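Local atomic coordinates of thiamine monophosphate kinase (Aquifex aeolicus, PDB entry 1VQV), a protein that phosphorylates thiamine monophosphate with ATP to make thiamine diphosphate, the active form of vitamin B1, working as a magnesium-dependent homodimer. Residues G103-R106 with A107-Y111; E173-P176 with F177-A180; R272-P275 with F276-M279. All blocks are in the same frame, centred on the assembly; numbering follows the deposited sequence.

Contact 1: residues G103-R106 with A107-Y111; sequences GVKR and ACEFY
Lys105 and Glu109 meet one turn apart on helix 94-111, the crossover helix of a beta-alpha-beta unit, in a long salt bridge of 3.7 Å from NZ to OE2. The lysine has CG opposite its backbone N (chi1 -171°) and an extended chain that passes the carboxylate, though the end of Glu109 is less certain in the model. With an alanine here, Glu109 is likely to lose its nearby positive charge, and Thr18 of the second subunit the lysine chain packed on it.

The backbone supplies the firmer bonds. Cys108 N donates to Val104 O at 3.0 Å (159° at the hydrogen), and Phe110 N to Arg106 O at 3.1 Å; Ala107 N reaches Gly103 O, with a weak second bond to Val104 O.

Apolar contact is slight, Val104 CG1 lying 4.2 Å from Cys108 SG. These two are buried, Val104 against Ile84 of strand 77-88 and Leu19 of the second subunit, while Ala107 packs on Trp62 and Ile65 of helix 57-73.

The chemistry is that of an amphipathic helix: the main chain holds the turn, small and branched side chains face sheet, helix and dimer partner, and the ion pair at the edge of the dimer contact probably adds only modest stability.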
ATOM      1  N   GLY B 103      15.338   6.199   9.581  1.00 50.19           N
ATOM      2  CA  GLY B 103      14.215   6.590  10.407  1.00 49.46           C
ATOM      3  C   GLY B 103      13.154   5.504  10.468  1.00 49.04           C
ATOM      4  O   GLY B 103      12.497   5.331  11.489  1.00 48.08           O
ATOM      5  N   VAL B 104      12.987   4.771   9.369  1.00 49.26           N
ATOM      6  CA  VAL B 104      12.010   3.694   9.299  1.00 47.15           C
ATOM      7  C   VAL B 104      12.464   2.562  10.207  1.00 48.19           C
ATOM      8  O   VAL B 104      11.670   2.008  10.957  1.00 46.99           O
ATOM      9  CB  VAL B 104      11.858   3.164   7.830  1.00 44.80           C
ATOM     10  CG1 VAL B 104      11.247   1.771   7.813  1.00 41.51           C
ATOM     11  CG2 VAL B 104      10.977   4.101   7.024  1.00 43.80           C
ATOM     12  N   LYS B 105      13.748   2.228  10.140  1.00 50.23           N
ATOM     13  CA  LYS B 105      14.295   1.151  10.955  1.00 52.75           C
ATOM     14  C   LYS B 105      14.087   1.460  12.438  1.00 53.73           C
ATOM     15  O   LYS B 105      13.729   0.587  13.230  1.00 53.22           O
ATOM     16  CB  LYS B 105      15.793   0.979  10.676  1.00 53.41           C
ATOM     17  CG  LYS B 105      16.404  -0.258  11.310  1.00 57.50           C
ATOM     18  CD  LYS B 105      17.907  -0.094  11.493  1.00 61.90           C
ATOM     19  CE  LYS B 105      18.540  -1.317  12.161  1.00 64.52           C
ATOM     20  NZ  LYS B 105      19.966  -1.064  12.560  1.00 66.61           N
ATOM     21  N   ARG B 106      14.321   2.718  12.799  1.00 54.37           N
ATOM     22  CA  ARG B 106      14.181   3.176  14.172  1.00 54.63           C
ATOM     23  C   ARG B 106      12.734   3.099  14.660  1.00 54.39           C
ATOM     24  O   ARG B 106      12.491   2.815  15.827  1.00 54.95           O
ATOM     25  CB  ARG B 106      14.710   4.613  14.296  1.00 55.10           C
ATOM     26  CG  ARG B 106      16.230   4.729  14.226  1.00 56.04           C
ATOM     27  CD  ARG B 106      16.674   6.182  14.209  1.00 58.07           C
ATOM     28  NE  ARG B 106      18.130   6.308  14.229  1.00 58.87           N
ATOM     29  CZ  ARG B 106      18.796   7.434  13.980  1.00 58.52           C
ATOM     30  NH1 ARG B 106      18.138   8.548  13.689  1.00 58.24           N
ATOM     31  NH2 ARG B 106      20.127   7.438  14.013  1.00 58.71           N
ATOM     32  N   ALA B 107      11.777   3.351  13.772  1.00 52.75           N
ATOM     33  CA  ALA B 107      10.371   3.299  14.142  1.00 50.89           C
ATOM     34  C   ALA B 107       9.934   1.853  14.354  1.00 51.72           C
ATOM     35  O   ALA B 107       9.156   1.548  15.271  1.00 51.80           O
ATOM     36  CB  ALA B 107       9.530   3.951  13.069  1.00 50.05           C
ATOM     37  N   CYS B 108      10.440   0.971  13.498  1.00 51.31           N
ATOM     38  CA  CYS B 108      10.121  -0.442  13.577  1.00 51.14           C
ATOM     39  C   CYS B 108      10.733  -1.031  14.844  1.00 52.58           C
ATOM     40  O   CYS B 108      10.079  -1.801  15.550  1.00 50.43           O
ATOM     41  CB  CYS B 108      10.647  -1.178  12.342  1.00 52.14           C
ATOM     42  SG  CYS B 108       9.757  -0.821  10.810  1.00 55.41           S
ATOM     43  N   GLU B 109      11.981  -0.660  15.141  1.00 53.47           N
ATOM     44  CA  GLU B 109      12.645  -1.155  16.340  1.00 53.58           C
ATOM     45  C   GLU B 109      11.833  -0.751  17.552  1.00 53.03           C
ATOM     46  O   GLU B 109      11.640  -1.533  18.482  1.00 53.88           O
ATOM     47  CB  GLU B 109      14.046  -0.569  16.478  1.00 55.46           C
ATOM     48  CG  GLU B 109      14.951  -0.928  15.331  1.00 61.70           C
ATOM     49  CD  GLU B 109      16.352  -0.349  15.464  1.00 64.43           C
ATOM     50  OE1 GLU B 109      16.490   0.815  15.920  1.00 65.86           O
ATOM     51  OE2 GLU B 109      17.312  -1.064  15.088  1.00 65.75           O
ATOM     52  N   PHE B 110      11.344   0.478  17.524  1.00 51.50           N
ATOM     53  CA  PHE B 110      10.564   1.007  18.620  1.00 51.38           C
ATOM     54  C   PHE B 110       9.224   0.315  18.800  1.00 51.58           C
ATOM     55  O   PHE B 110       8.956  -0.246  19.857  1.00 52.52           O
ATOM     56  CB  PHE B 110      10.326   2.506  18.417  1.00 54.08           C
ATOM     57  CG  PHE B 110       9.720   3.177  19.609  1.00 54.16           C
ATOM     58  CD1 PHE B 110      10.490   3.421  20.742  1.00 55.27           C
ATOM     59  CD2 PHE B 110       8.372   3.505  19.631  1.00 53.94           C
ATOM     60  CE1 PHE B 110       9.930   3.974  21.873  1.00 54.47           C
ATOM     61  CE2 PHE B 110       7.800   4.060  20.765  1.00 55.46           C
ATOM     62  CZ  PHE B 110       8.580   4.294  21.888  1.00 55.20           C
ATOM     63  N   TYR B 111       8.384   0.376  17.768  1.00 51.56           N
ATOM     64  CA  TYR B 111       7.054  -0.225  17.808  1.00 51.14           C
ATOM     65  C   TYR B 111       7.033  -1.744  17.742  1.00 51.69           C
ATOM     66  O   TYR B 111       6.011  -2.367  18.016  1.00 51.30           O
ATOM     67  CB  TYR B 111       6.206   0.345  16.686  1.00 50.05           C
ATOM     68  CG  TYR B 111       6.105   1.846  16.732  1.00 50.09           C
ATOM     69  CD1 TYR B 111       5.618   2.493  17.864  1.00 46.83           C
ATOM     70  CD2 TYR B 111       6.482   2.622  15.636  1.00 47.61           C
ATOM     71  CE1 TYR B 111       5.508   3.868  17.900  1.00 47.31           C
ATOM     72  CE2 TYR B 111       6.371   4.002  15.665  1.00 47.09           C
ATOM     73  CZ  TYR B 111       5.884   4.620  16.799  1.00 46.60           C
ATOM     74  OH  TYR B 111       5.757   5.994  16.827  1.00 47.52           O
TER

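Contact 2: residues E173-P176 with F177-A180; sequences EYEP and FELA
Glu178 reaches back over the first turn of helix 176-186 to take the backbone N-H of Glu175, the N-cap residue, on OE1. The bond measures 2.8 Å from Glu175 N to Glu178 OE1, with 163° at the hydrogen, and uses the anti lone pair of the carboxylate oxygen. Glu178 CG stands beside its own backbone N (chi1 -64°), and the chain then runs straight, a shape that brings the carboxylate alongside the cap. This is one half of a capping box.

Packing is closest around Glu178. Its CB lies 3.9 Å from Tyr174 CB, which also meets Leu179 CD2 at 3.8 Å, and its CG sits over the centre of one face of the Phe177 ring. Glu175 CB approaches the same ring at CD2, 3.9 Å away. Phe177 also packs on Met242 and Tyr243 of helix 238-246, Tyr174 OH bonds to Leu166 O, and Glu178 OE2 bonds to Tyr247 OH. Main-chain bonds from Leu179 N to Glu175 O (2.8 Å) and Ala180 N to Pro176 O (2.9 Å) begin the helix.

The outer side is looser. Glu173, Glu175 and Pro176 are exposed, and the Glu175 chain bends at chi2 to lead its carboxylate away, with OE2 4.7 Å from Glu178 OE1.

The two neighbouring acids may repel each other, probably eased by the Glu175 amide, the helix N-terminus and Lys246, a long, weak ion-pair partner of Glu178; these would favour a charged Glu178.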
ATOM      1  N   GLU B 173      16.242  29.211  12.617  1.00 63.19           N
ATOM      2  CA  GLU B 173      16.294  28.461  13.858  1.00 60.45           C
ATOM      3  C   GLU B 173      15.004  28.743  14.618  1.00 58.91           C
ATOM      4  O   GLU B 173      14.237  29.626  14.239  1.00 58.14           O
ATOM      5  CB  GLU B 173      17.502  28.897  14.689  1.00 59.86           C
ATOM      6  CG  GLU B 173      17.705  28.036  15.904  1.00 60.88           C
ATOM      7  CD  GLU B 173      17.918  26.586  15.534  1.00 60.70           C
ATOM      8  OE1 GLU B 173      19.052  26.251  15.120  1.00 59.00           O
ATOM      9  OE2 GLU B 173      16.946  25.794  15.646  1.00 59.92           O
ATOM     10  N   TYR B 174      14.746  27.998  15.684  1.00 57.42           N
ATOM     11  CA  TYR B 174      13.520  28.218  16.452  1.00 56.46           C
ATOM     12  C   TYR B 174      13.819  28.130  17.941  1.00 56.06           C
ATOM     13  O   TYR B 174      14.858  27.603  18.337  1.00 56.57           O
ATOM     14  CB  TYR B 174      12.437  27.175  16.083  1.00 54.91           C
ATOM     15  CG  TYR B 174      11.950  27.168  14.626  1.00 52.30           C
ATOM     16  CD1 TYR B 174      12.621  26.434  13.641  1.00 51.74           C
ATOM     17  CD2 TYR B 174      10.815  27.884  14.240  1.00 51.97           C
ATOM     18  CE1 TYR B 174      12.178  26.414  12.313  1.00 50.73           C
ATOM     19  CE2 TYR B 174      10.367  27.868  12.910  1.00 52.04           C
ATOM     20  CZ  TYR B 174      11.059  27.131  11.955  1.00 51.23           C
ATOM     21  OH  TYR B 174      10.643  27.142  10.641  1.00 52.06           O
ATOM     22  N   GLU B 175      12.924  28.672  18.762  1.00 55.68           N
ATOM     23  CA  GLU B 175      13.108  28.599  20.204  1.00 56.99           C
ATOM     24  C   GLU B 175      12.763  27.147  20.510  1.00 57.29           C
ATOM     25  O   GLU B 175      12.157  26.469  19.684  1.00 56.45           O
ATOM     26  CB  GLU B 175      12.146  29.537  20.957  1.00 56.86           C
ATOM     27  CG  GLU B 175      12.227  31.028  20.561  1.00 58.84           C
ATOM     28  CD  GLU B 175      13.583  31.698  20.877  1.00 61.22           C
ATOM     29  OE1 GLU B 175      14.014  31.687  22.062  1.00 60.29           O
ATOM     30  OE2 GLU B 175      14.211  32.244  19.929  1.00 61.26           O
ATOM     31  N   PRO B 176      13.177  26.692  21.678  1.00 57.79           N
ATOM     32  CA  PRO B 176      12.891  25.308  22.081  1.00 59.71           C
ATOM     33  C   PRO B 176      11.389  25.011  22.130  1.00 59.71           C
ATOM     34  O   PRO B 176      10.938  24.029  21.582  1.00 60.19           O
ATOM     35  CB  PRO B 176      13.521  25.210  23.483  1.00 63.09           C
ATOM     36  CG  PRO B 176      14.492  26.332  23.527  1.00 65.42           C
ATOM     37  CD  PRO B 176      13.827  27.482  22.841  1.00 67.67           C
ATOM     38  N   PHE B 177      10.651  25.909  22.780  1.00 59.11           N
ATOM     39  CA  PHE B 177       9.226  25.672  22.877  1.00 57.82           C
ATOM     40  C   PHE B 177       8.661  25.500  21.485  1.00 57.05           C
ATOM     41  O   PHE B 177       7.705  24.757  21.291  1.00 57.91           O
ATOM     42  CB  PHE B 177       8.535  26.799  23.657  1.00 56.39           C
ATOM     43  CG  PHE B 177       8.033  27.929  22.813  1.00 56.22           C
ATOM     44  CD1 PHE B 177       6.844  27.808  22.101  1.00 54.76           C
ATOM     45  CD2 PHE B 177       8.702  29.152  22.805  1.00 55.49           C
ATOM     46  CE1 PHE B 177       6.320  28.892  21.398  1.00 54.84           C
ATOM     47  CE2 PHE B 177       8.191  30.240  22.108  1.00 53.18           C
ATOM     48  CZ  PHE B 177       6.994  30.113  21.405  1.00 54.16           C
ATOM     49  N   GLU B 178       9.282  26.150  20.507  1.00 56.03           N
ATOM     50  CA  GLU B 178       8.828  26.042  19.135  1.00 54.82           C
ATOM     51  C   GLU B 178       9.312  24.739  18.521  1.00 53.49           C
ATOM     52  O   GLU B 178       8.614  24.132  17.708  1.00 54.02           O
ATOM     53  CB  GLU B 178       9.309  27.254  18.336  1.00 56.38           C
ATOM     54  CG  GLU B 178       8.691  28.545  18.853  1.00 59.34           C
ATOM     55  CD  GLU B 178       9.264  29.800  18.222  1.00 60.22           C
ATOM     56  OE1 GLU B 178      10.501  29.966  18.222  1.00 61.88           O
ATOM     57  OE2 GLU B 178       8.471  30.634  17.739  1.00 61.30           O
ATOM     58  N   LEU B 179      10.495  24.290  18.927  1.00 51.74           N
ATOM     59  CA  LEU B 179      11.037  23.042  18.406  1.00 50.60           C
ATOM     60  C   LEU B 179      10.194  21.838  18.824  1.00 50.18           C
ATOM     61  O   LEU B 179       9.850  21.003  17.993  1.00 50.57           O
ATOM     62  CB  LEU B 179      12.488  22.847  18.859  1.00 49.12           C
ATOM     63  CG  LEU B 179      13.549  23.697  18.147  1.00 51.19           C
ATOM     64  CD1 LEU B 179      14.924  23.279  18.634  1.00 49.05           C
ATOM     65  CD2 LEU B 179      13.445  23.521  16.625  1.00 50.30           C
ATOM     66  N   ALA B 180       9.860  21.760  20.107  1.00 50.15           N
ATOM     67  CA  ALA B 180       9.053  20.664  20.629  1.00 50.11           C
ATOM     68  C   ALA B 180       7.748  20.550  19.856  1.00 49.79           C
ATOM     69  O   ALA B 180       7.201  19.456  19.703  1.00 49.87           O
ATOM     70  CB  ALA B 180       8.766  20.885  22.102  1.00 49.12           C
TER

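Contact 3: residues R272-P275 with F276-M279; sequences RWNP and FLDM
Asn274 OD1 accepts the backbone N-H of Phe276 at 2.8 Å, with 145° at the hydrogen, closing an Asx turn with Pro275 at its corner. The donor is tilted 31° from the carbonyl plane of the amide. A second, weak bond comes from Leu277 N at 3.4 Å, so one side-chain oxygen gathers two successive amides. Asn274 CG lies opposite its backbone N (chi1 -164°), which swings the amide forward over the bend in place of a main-chain acceptor. Farther along, Asp278 ties the loop to the protein through a salt bridge to Arg191 and hydrogen bonds to Tyr194 OH and Gly155 N.

The aromatic contact is between neighbours at the corner. Pro275 CG stands over one face of the Phe276 ring, 3.9 Å from its centroid and displaced toward the rim, a CH-pi contact whose closest carbon pair is Pro275 CG to Phe276 CD1 at 3.5 Å.

Apolar contacts fill the inner side of the bend. Met279, a selenomethionine, bends at its last torsion and lays CE against Asn274 CB at 3.4 Å. Met279 SE lies 4.2 Å from Trp273 CB. Leu277 CD1 comes within 4.1 Å of Asn274 CB, the two side chains crossing at a slant. Leu277 and Met279 also pack on Tyr194 and on His197 of helix 195-201.

This loop joins strand 263-268 to strand 280-286. Its chemistry implies a turn probably shaped by one amide oxygen and a proline, and anchored by the Asp278 bonds and hydrophobic groups, while the Pro275-Phe276 pair remains exposed.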
ATOM      1  N   ARG B 272     -12.655   3.729  35.166  1.00 60.75           N
ATOM      2  CA  ARG B 272     -11.455   3.094  34.616  1.00 60.09           C
ATOM      3  C   ARG B 272     -10.232   3.922  34.179  1.00 60.11           C
ATOM      4  O   ARG B 272      -9.617   3.614  33.151  1.00 60.22           O
ATOM      5  CB  ARG B 272     -11.864   2.168  33.466  1.00 59.40           C
ATOM      6  CG  ARG B 272     -12.320   0.813  33.925  1.00 62.03           C
ATOM      7  CD  ARG B 272     -13.834   0.620  33.868  1.00 63.68           C
ATOM      8  NE  ARG B 272     -14.146  -0.799  34.043  1.00 66.50           N
ATOM      9  CZ  ARG B 272     -15.013  -1.493  33.302  1.00 68.97           C
ATOM     10  NH1 ARG B 272     -15.686  -0.893  32.317  1.00 68.13           N
ATOM     11  NH2 ARG B 272     -15.174  -2.805  33.521  1.00 68.46           N
ATOM     12  N   TRP B 273      -9.851   4.951  34.936  1.00 58.18           N
ATOM     13  CA  TRP B 273      -8.662   5.711  34.541  1.00 56.19           C
ATOM     14  C   TRP B 273      -7.400   4.993  35.016  1.00 54.14           C
ATOM     15  O   TRP B 273      -7.366   4.426  36.112  1.00 54.24           O
ATOM     16  CB  TRP B 273      -8.684   7.164  35.070  1.00 55.85           C
ATOM     17  CG  TRP B 273      -8.972   7.368  36.548  1.00 57.48           C
ATOM     18  CD1 TRP B 273     -10.195   7.571  37.122  1.00 57.54           C
ATOM     19  CD2 TRP B 273      -8.012   7.432  37.616  1.00 57.65           C
ATOM     20  NE1 TRP B 273     -10.060   7.757  38.480  1.00 57.49           N
ATOM     21  CE2 TRP B 273      -8.739   7.671  38.812  1.00 57.30           C
ATOM     22  CE3 TRP B 273      -6.618   7.299  37.677  1.00 57.64           C
ATOM     23  CZ2 TRP B 273      -8.107   7.795  40.063  1.00 57.44           C
ATOM     24  CZ3 TRP B 273      -5.991   7.421  38.919  1.00 57.04           C
ATOM     25  CH2 TRP B 273      -6.742   7.660  40.098  1.00 57.58           C
ATOM     26  N   ASN B 274      -6.368   5.014  34.177  1.00 52.09           N
ATOM     27  CA  ASN B 274      -5.100   4.362  34.485  1.00 51.16           C
ATOM     28  C   ASN B 274      -4.199   5.237  35.364  1.00 50.40           C
ATOM     29  O   ASN B 274      -4.149   6.452  35.198  1.00 51.20           O
ATOM     30  CB  ASN B 274      -4.378   4.004  33.178  1.00 48.95           C
ATOM     31  CG  ASN B 274      -3.259   3.009  33.382  1.00 49.61           C
ATOM     32  OD1 ASN B 274      -2.109   3.377  33.610  1.00 50.21           O
ATOM     33  ND2 ASN B 274      -3.597   1.730  33.319  1.00 49.68           N
ATOM     34  N   PRO B 275      -3.469   4.619  36.309  1.00 49.09           N
ATOM     35  CA  PRO B 275      -2.562   5.313  37.228  1.00 50.88           C
ATOM     36  C   PRO B 275      -1.250   5.758  36.579  1.00 52.37           C
ATOM     37  O   PRO B 275      -0.442   6.438  37.215  1.00 51.68           O
ATOM     38  CB  PRO B 275      -2.303   4.258  38.289  1.00 48.74           C
ATOM     39  CG  PRO B 275      -2.207   3.025  37.455  1.00 47.21           C
ATOM     40  CD  PRO B 275      -3.423   3.164  36.559  1.00 48.81           C
ATOM     41  N   PHE B 276      -1.041   5.362  35.324  1.00 52.52           N
ATOM     42  CA  PHE B 276       0.196   5.674  34.615  1.00 53.47           C
ATOM     43  C   PHE B 276       0.082   6.468  33.319  1.00 53.73           C
ATOM     44  O   PHE B 276       1.064   7.055  32.889  1.00 54.97           O
ATOM     45  CB  PHE B 276       0.960   4.385  34.309  1.00 51.49           C
ATOM     46  CG  PHE B 276       1.276   3.560  35.516  1.00 50.72           C
ATOM     47  CD1 PHE B 276       0.749   2.279  35.652  1.00 49.66           C
ATOM     48  CD2 PHE B 276       2.117   4.051  36.509  1.00 51.22           C
ATOM     49  CE1 PHE B 276       1.050   1.502  36.753  1.00 49.15           C
ATOM     50  CE2 PHE B 276       2.427   3.276  37.622  1.00 50.38           C
ATOM     51  CZ  PHE B 276       1.889   1.993  37.742  1.00 49.36           C
ATOM     52  N   LEU B 277      -1.094   6.490  32.697  1.00 54.16           N
ATOM     53  CA  LEU B 277      -1.280   7.208  31.433  1.00 53.33           C
ATOM     54  C   LEU B 277      -1.810   8.632  31.587  1.00 53.44           C
ATOM     55  O   LEU B 277      -2.718   8.877  32.386  1.00 52.99           O
ATOM     56  CB  LEU B 277      -2.223   6.420  30.522  1.00 52.71           C
ATOM     57  CG  LEU B 277      -1.840   4.964  30.252  1.00 51.30           C
ATOM     58  CD1 LEU B 277      -2.915   4.297  29.410  1.00 50.75           C
ATOM     59  CD2 LEU B 277      -0.496   4.920  29.545  1.00 51.91           C
ATOM     60  N   ASP B 278      -1.246   9.552  30.796  1.00 53.43           N
ATOM     61  CA  ASP B 278      -1.623  10.976  30.801  1.00 52.79           C
ATOM     62  C   ASP B 278      -2.990  11.247  30.189  1.00 53.53           C
ATOM     63  O   ASP B 278      -3.218  12.226  29.472  1.00 55.41           O
ATOM     64  CB  ASP B 278      -0.556  11.827  30.092  1.00 52.33           C
ATOM     65  CG  ASP B 278      -0.440  11.533  28.600  1.00 51.26           C
ATOM     66  OD1 ASP B 278       0.643  11.769  28.051  1.00 51.55           O
ATOM     67  OD2 ASP B 278      -1.411  11.090  27.964  1.00 50.41           O
HETATM   68  N   MSE B 279      -3.896  10.346  30.519  1.00 54.81           N
HETATM   69  CA  MSE B 279      -5.291  10.360  30.094  1.00 56.36           C
HETATM   70  C   MSE B 279      -6.011  11.620  30.622  1.00 54.97           C
HETATM   71  O   MSE B 279      -5.755  12.057  31.741  1.00 54.84           O
HETATM   72  CB  MSE B 279      -5.917   9.100  30.675  1.00 58.33           C
HETATM   73  CG  MSE B 279      -7.193   8.632  30.098  1.00 61.91           C
HETATM   74 SE   MSE B 279      -7.574   6.982  31.020  1.00 75.08          SE
HETATM   75  CE  MSE B 279      -5.833   6.100  30.926  1.00 67.21           C
TER

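How the contacts relate
The three contacts follow one another along the chain without touching. Centres lie about 24 Å apart for contacts 1 and 2, 26 Å for contacts 1 and 3, and 29 Å for contacts 2 and 3. Contact 1 is nearest the active site: the Val104 side chain is about 10 Å from that of the magnesium ligand Asp43, and the ATP-binding Tyr101 lies one turn earlier on the same helix. A phosphate ion, probably from the crystallisation liquor, sits about 4 Å from the Arg106 side chain. Contacts 2 and 3 lie away from annotated sites. Residues 189-194, following the helix begun in contact 2, link the other two: Tyr111 bonds to Ala190 N, and Asp278 pairs with Arg191.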